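Local coordinates for fat acid-binding protein (Eubacterium ventriosum, PDB 3NYI), which probably binds lipids and, as a DegV family protein, holds one stearic acid molecule in an elongated pocket in this crystal, at residues 133-146 / 284-296. Numbering follows the deposited sequence.
Sequences LLIDQFVRMLEDGL and PIGLGVIRKYETL. With STE (stearic acid), chain C.
Tyr293 lays its ring on the last turns of helix 133-143, with CG of Met141, a selenomethionine, standing over the ring centre at 3.3 Å from the centroid in a CH-pi contact. The SE atom sits obliquely, 4.3 Å from the same centroid, completing a Met-aromatic contact. At the far end of the ring, Tyr293 OH donates to the anti lone pair of Asp144 OD2 over 2.6 Å, with the carboxylate turned 38° from the ring plane. Leu146 CD2 reaches Tyr293 CE1 obliquely, just past Gly145, whose positive phi closes the helix in a Schellman motif. Glu294 CD sits over the rim of the opposite face.

The other end of the tyrosine is held through its backbone: Tyr293 N donates to Gln137 OE1 at 2.8 Å, from above the amide plane. Bending at chi2 (-64°) curls the glutamine so that its amide meets the turn after the strand, and its NE2 reaches Glu294 OE1 through a water. Replacing Tyr293 by an alanine is likely to leave a gap over Met141 CG and Asp144 OD2 without its hydroxyl donor.

Farther back, Ile290 presses CG2 on Leu133 CB (3.8 Å) and CD1 on Leu134, while Leu133 CD1 packs on the backbone of Gly288, where a CB would crowd that methyl. Arg140 NE forms a salt bridge with Asp136 OD2 at 2.8 Å, and its NH2 another with Asp265. Strand 285-291 also meets the stearate tail, Gly286 C lying 3.4 Å from STE C18. Helix 128-143, following strand 119-123 of the other sheet, joins this sheet at the strand's C-terminal half and at neighbouring strand 236-242; helix 148-161 adds Leu158 beside Met141.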
loop_
_atom_site.group_PDB
_atom_site.type_symbol
_atom_site.label_atom_id
_atom_site.label_comp_id
_atom_site.label_asym_id
_atom_site.label_seq_id
_atom_site.Cartn_x
_atom_site.Cartn_y
_atom_site.Cartn_z
ATOM N N LEU A 133 4.516 -5.507 -0.975
ATOM C CA LEU A 133 5.897 -5.994 -1.203
ATOM C C LEU A 133 6.660 -6.213 0.102
ATOM O O LEU A 133 7.393 -7.196 0.241
ATOM C CB LEU A 133 6.675 -5.016 -2.092
ATOM C CG LEU A 133 6.253 -5.058 -3.563
ATOM C CD1 LEU A 133 6.834 -3.877 -4.333
ATOM C CD2 LEU A 133 6.679 -6.403 -4.197
ATOM N N LEU A 134 6.500 -5.294 1.059
ATOM C CA LEU A 134 7.189 -5.442 2.334
ATOM C C LEU A 134 6.657 -6.642 3.111
ATOM O O LEU A 134 7.424 -7.435 3.642
ATOM C CB LEU A 134 7.070 -4.173 3.188
ATOM C CG LEU A 134 7.814 -4.244 4.527
ATOM C CD1 LEU A 134 9.338 -4.219 4.303
ATOM C CD2 LEU A 134 7.390 -3.097 5.452
ATOM N N ILE A 135 5.336 -6.767 3.198
ATOM C CA ILE A 135 4.767 -7.908 3.874
ATOM C C ILE A 135 5.265 -9.200 3.236
ATOM O O ILE A 135 5.658 -10.141 3.919
ATOM C CB ILE A 135 3.236 -7.862 3.838
ATOM C CG1 ILE A 135 2.749 -6.741 4.759
ATOM C CG2 ILE A 135 2.679 -9.180 4.293
ATOM C CD1 ILE A 135 1.269 -6.313 4.498
ATOM N N ASP A 136 5.261 -9.224 1.916
ATOM C CA ASP A 136 5.735 -10.398 1.190
ATOM C C ASP A 136 7.217 -10.718 1.450
ATOM O O ASP A 136 7.590 -11.883 1.553
ATOM C CB ASP A 136 5.449 -10.263 -0.310
ATOM C CG ASP A 136 5.815 -11.519 -1.084
ATOM O OD1 ASP A 136 5.254 -12.596 -0.772
ATOM O OD2 ASP A 136 6.687 -11.422 -1.971
ATOM N N GLN A 137 8.063 -9.702 1.578
ATOM C CA GLN A 137 9.451 -9.978 1.952
ATOM C C GLN A 137 9.482 -10.638 3.329
ATOM O O GLN A 137 10.230 -11.577 3.553
ATOM C CB GLN A 137 10.310 -8.714 1.938
ATOM C CG GLN A 137 10.662 -8.223 0.535
ATOM C CD GLN A 137 11.524 -9.229 -0.228
ATOM O OE1 GLN A 137 12.538 -9.691 0.284
ATOM N NE2 GLN A 137 11.106 -9.581 -1.445
ATOM N N PHE A 138 8.642 -10.161 4.247
ATOM C CA PHE A 138 8.583 -10.736 5.585
ATOM C C PHE A 138 8.076 -12.176 5.539
ATOM O O PHE A 138 8.634 -13.056 6.185
ATOM C CB PHE A 138 7.675 -9.891 6.504
ATOM C CG PHE A 138 8.024 -10.019 7.952
ATOM C CD1 PHE A 138 9.065 -9.273 8.487
ATOM C CD2 PHE A 138 7.338 -10.904 8.772
ATOM C CE1 PHE A 138 9.417 -9.400 9.813
ATOM C CE2 PHE A 138 7.679 -11.035 10.107
ATOM C CZ PHE A 138 8.720 -10.281 10.629
ATOM N N VAL A 139 7.010 -12.406 4.774
ATOM C CA VAL A 139 6.483 -13.756 4.577
ATOM C C VAL A 139 7.564 -14.681 4.012
ATOM O O VAL A 139 7.726 -15.817 4.468
ATOM C CB VAL A 139 5.251 -13.762 3.646
ATOM C CG1 VAL A 139 4.919 -15.193 3.199
ATOM C CG2 VAL A 139 4.052 -13.099 4.337
ATOM N N ARG A 140 8.308 -14.183 3.033
ATOM C CA ARG A 140 9.420 -14.946 2.447
ATOM C C ARG A 140 10.476 -15.324 3.485
ATOM O O ARG A 140 10.888 -16.485 3.572
ATOM C CB ARG A 140 10.079 -14.169 1.317
ATOM C CG ARG A 140 9.229 -14.003 0.076
ATOM C CD ARG A 140 9.920 -13.080 -0.918
ATOM N NE ARG A 140 9.085 -12.823 -2.088
ATOM C CZ ARG A 140 9.505 -12.970 -3.340
ATOM N NH1 ARG A 140 10.755 -13.363 -3.584
ATOM N NH2 ARG A 140 8.678 -12.721 -4.345
HETATM N N MSE A 141 10.914 -14.344 4.272
HETATM C CA MSE A 141 11.966 -14.586 5.263
HETATM C C MSE A 141 11.594 -15.670 6.257
HETATM O O MSE A 141 12.397 -16.572 6.535
HETATM C CB MSE A 141 12.384 -13.283 5.969
HETATM C CG MSE A 141 13.116 -12.308 5.030
HETATM SE SE MSE A 141 13.835 -10.725 5.937
HETATM C CE MSE A 141 12.183 -9.679 6.030
ATOM N N LEU A 142 10.373 -15.586 6.783
ATOM C CA LEU A 142 9.882 -16.576 7.725
ATOM C C LEU A 142 9.719 -17.947 7.086
ATOM O O LEU A 142 10.058 -18.951 7.694
ATOM C CB LEU A 142 8.564 -16.117 8.358
ATOM C CG LEU A 142 8.684 -14.801 9.128
ATOM C CD1 LEU A 142 7.411 -14.527 9.920
ATOM C CD2 LEU A 142 9.895 -14.818 10.053
ATOM N N GLU A 143 9.211 -17.999 5.860
ATOM C CA GLU A 143 9.084 -19.283 5.175
ATOM C C GLU A 143 10.448 -19.879 4.820
ATOM O O GLU A 143 10.617 -21.102 4.803
ATOM C CB GLU A 143 8.167 -19.164 3.951
ATOM C CG GLU A 143 6.738 -18.775 4.351
ATOM C CD GLU A 143 5.723 -18.879 3.222
ATOM O OE1 GLU A 143 6.120 -19.206 2.080
ATOM O OE2 GLU A 143 4.523 -18.628 3.493
ATOM N N ASP A 144 11.429 -19.019 4.566
ATOM C CA ASP A 144 12.782 -19.493 4.270
ATOM C C ASP A 144 13.545 -19.860 5.549
ATOM O O ASP A 144 14.712 -20.243 5.502
ATOM C CB ASP A 144 13.566 -18.463 3.440
ATOM C CG ASP A 144 12.942 -18.214 2.073
ATOM O OD1 ASP A 144 12.099 -19.036 1.652
ATOM O OD2 ASP A 144 13.290 -17.199 1.417
ATOM N N GLY A 145 12.884 -19.731 6.695
ATOM C CA GLY A 145 13.454 -20.217 7.939
ATOM C C GLY A 145 14.270 -19.232 8.756
ATOM O O GLY A 145 14.902 -19.619 9.734
ATOM N N LEU A 146 14.268 -17.960 8.371
ATOM C CA LEU A 146 14.872 -16.933 9.216
ATOM C C LEU A 146 14.062 -16.796 10.494
ATOM O O LEU A 146 12.845 -16.958 10.475
ATOM C CB LEU A 146 14.899 -15.578 8.500
ATOM C CG LEU A 146 16.115 -15.274 7.626
ATOM C CD1 LEU A 146 16.175 -16.218 6.440
ATOM C CD2 LEU A 146 16.076 -13.827 7.162
ATOM N N PRO A 284 -5.568 5.691 -10.570
ATOM C CA PRO A 284 -4.127 5.573 -10.312
ATOM C C PRO A 284 -3.532 4.403 -11.090
ATOM O O PRO A 284 -4.232 3.422 -11.330
ATOM C CB PRO A 284 -4.063 5.252 -8.818
ATOM C CG PRO A 284 -5.417 4.629 -8.484
ATOM C CD PRO A 284 -6.370 4.899 -9.623
ATOM N N ILE A 285 -2.263 4.501 -11.476
ATOM C CA ILE A 285 -1.596 3.373 -12.117
ATOM C C ILE A 285 -0.095 3.531 -11.932
ATOM O O ILE A 285 0.431 4.635 -11.985
ATOM C CB ILE A 285 -1.955 3.267 -13.610
ATOM C CG1 ILE A 285 -1.332 2.006 -14.221
ATOM C CG2 ILE A 285 -1.548 4.532 -14.368
ATOM C CD1 ILE A 285 -2.008 1.551 -15.507
ATOM N N GLY A 286 0.593 2.436 -11.661
ATOM C CA GLY A 286 2.006 2.555 -11.355
ATOM C C GLY A 286 2.625 1.243 -10.971
ATOM O O GLY A 286 2.033 0.182 -11.167
ATOM N N LEU A 287 3.838 1.319 -10.441
ATOM C CA LEU A 287 4.565 0.126 -10.055
ATOM C C LEU A 287 5.286 0.384 -8.748
ATOM O O LEU A 287 5.589 1.530 -8.409
ATOM C CB LEU A 287 5.564 -0.296 -11.151
ATOM C CG LEU A 287 6.757 0.625 -11.407
ATOM C CD1 LEU A 287 7.949 -0.172 -11.906
ATOM C CD2 LEU A 287 6.387 1.706 -12.413
ATOM N N GLY A 288 5.510 -0.691 -7.998
ATOM C CA GLY A 288 6.272 -0.645 -6.767
ATOM C C GLY A 288 7.466 -1.573 -6.867
ATOM O O GLY A 288 7.442 -2.577 -7.596
ATOM N N VAL A 289 8.530 -1.233 -6.155
ATOM C CA VAL A 289 9.714 -2.081 -6.152
ATOM C C VAL A 289 10.223 -2.173 -4.731
ATOM O O VAL A 289 9.965 -1.288 -3.910
ATOM C CB VAL A 289 10.842 -1.529 -7.071
ATOM C CG1 VAL A 289 10.277 -1.196 -8.438
ATOM C CG2 VAL A 289 11.509 -0.295 -6.428
ATOM N N ILE A 290 10.940 -3.243 -4.438
ATOM C CA ILE A 290 11.584 -3.379 -3.140
ATOM C C ILE A 290 12.774 -4.299 -3.294
ATOM O O ILE A 290 12.788 -5.148 -4.192
ATOM C CB ILE A 290 10.605 -3.947 -2.068
ATOM C CG1 ILE A 290 11.116 -3.670 -0.647
ATOM C CG2 ILE A 290 10.398 -5.440 -2.283
ATOM C CD1 ILE A 290 10.050 -3.928 0.482
ATOM N N ARG A 291 13.771 -4.143 -2.425
ATOM C CA ARG A 291 14.965 -4.984 -2.493
ATOM C C ARG A 291 14.606 -6.404 -2.085
ATOM O O ARG A 291 13.772 -6.602 -1.208
ATOM C CB ARG A 291 16.067 -4.476 -1.553
ATOM C CG ARG A 291 16.943 -3.377 -2.114
ATOM C CD ARG A 291 17.851 -3.912 -3.195
ATOM N NE ARG A 291 18.862 -4.815 -2.660
ATOM C CZ ARG A 291 20.090 -4.440 -2.310
ATOM N NH1 ARG A 291 20.462 -3.169 -2.416
ATOM N NH2 ARG A 291 20.939 -5.337 -1.839
ATOM N N LYS A 292 15.234 -7.390 -2.720
ATOM C CA LYS A 292 15.111 -8.771 -2.244
ATOM C C LYS A 292 15.933 -8.919 -0.973
ATOM O O LYS A 292 17.128 -8.620 -0.969
ATOM C CB LYS A 292 15.619 -9.769 -3.287
ATOM C CG LYS A 292 15.016 -9.626 -4.661
ATOM C CD LYS A 292 15.982 -10.272 -5.673
ATOM C CE LYS A 292 15.341 -10.495 -7.023
ATOM N NZ LYS A 292 16.266 -11.261 -7.910
ATOM N N TYR A 293 15.307 -9.378 0.108
ATOM C CA TYR A 293 16.028 -9.480 1.382
ATOM C C TYR A 293 17.352 -10.254 1.266
ATOM O O TYR A 293 18.306 -9.938 1.968
ATOM C CB TYR A 293 15.155 -10.084 2.488
ATOM C CG TYR A 293 15.154 -11.595 2.508
ATOM C CD1 TYR A 293 16.115 -12.299 3.230
ATOM C CD2 TYR A 293 14.198 -12.318 1.804
ATOM C CE1 TYR A 293 16.125 -13.686 3.243
ATOM C CE2 TYR A 293 14.198 -13.702 1.819
ATOM C CZ TYR A 293 15.166 -14.379 2.536
ATOM O OH TYR A 293 15.162 -15.755 2.553
ATOM N N GLU A 294 17.393 -11.255 0.387
ATOM C CA GLU A 294 18.580 -12.115 0.215
ATOM C C GLU A 294 19.825 -11.327 -0.155
ATOM O O GLU A 294 20.952 -11.785 0.058
ATOM C CB GLU A 294 18.364 -13.149 -0.898
ATOM C CG GLU A 294 17.257 -14.135 -0.644
ATOM C CD GLU A 294 15.955 -13.711 -1.288
ATOM O OE1 GLU A 294 15.710 -12.489 -1.377
ATOM O OE2 GLU A 294 15.182 -14.600 -1.704
ATOM N N THR A 295 19.614 -10.156 -0.740
ATOM C CA THR A 295 20.704 -9.374 -1.301
ATOM C C THR A 295 21.238 -8.341 -0.311
ATOM O O THR A 295 22.236 -7.665 -0.576
ATOM C CB THR A 295 20.260 -8.687 -2.617
ATOM O OG1 THR A 295 19.239 -7.724 -2.340
ATOM C CG2 THR A 295 19.701 -9.717 -3.582
ATOM N N LEU A 296 20.588 -8.231 0.843
ATOM C CA LEU A 296 20.936 -7.178 1.790
ATOM C C LEU A 296 22.159 -7.522 2.628
ATOM O O LEU A 296 22.435 -8.693 2.887
ATOM C CB LEU A 296 19.746 -6.848 2.698
ATOM C CG LEU A 296 18.641 -6.100 1.960
ATOM C CD1 LEU A 296 17.427 -5.926 2.863
ATOM C CD2 LEU A 296 19.155 -4.759 1.470
HETATM C C1 STE C . -7.254 7.110 7.053
HETATM O O1 STE C . -6.681 7.054 8.098
HETATM O O2 STE C . -8.256 7.758 6.968
HETATM C C2 STE C . -6.581 6.543 5.782
HETATM C C3 STE C . -5.904 7.677 4.971
HETATM C C4 STE C . -5.332 7.114 3.646
HETATM C C5 STE C . -4.441 8.157 2.935
HETATM C C6 STE C . -3.933 7.585 1.591
HETATM C C7 STE C . -3.119 8.644 0.805
HETATM C C8 STE C . -2.510 7.961 -0.448
HETATM C C9 STE C . -1.702 8.969 -1.297
HETATM C C10 STE C . -1.197 8.249 -2.577
HETATM C C11 STE C . -0.004 7.367 -2.202
HETATM C C12 STE C . -0.082 5.902 -2.693
HETATM C C13 STE C . -0.976 5.674 -3.923
HETATM C C14 STE C . -0.166 4.775 -4.896
HETATM C C15 STE C . -1.083 4.150 -5.973
HETATM C C16 STE C . -0.194 3.586 -7.110
HETATM C C17 STE C . 0.232 2.141 -6.771
HETATM C C18 STE C . 0.975 1.492 -7.962
HETATM O O HOH W 1 13.115 -11.847 -2.201
#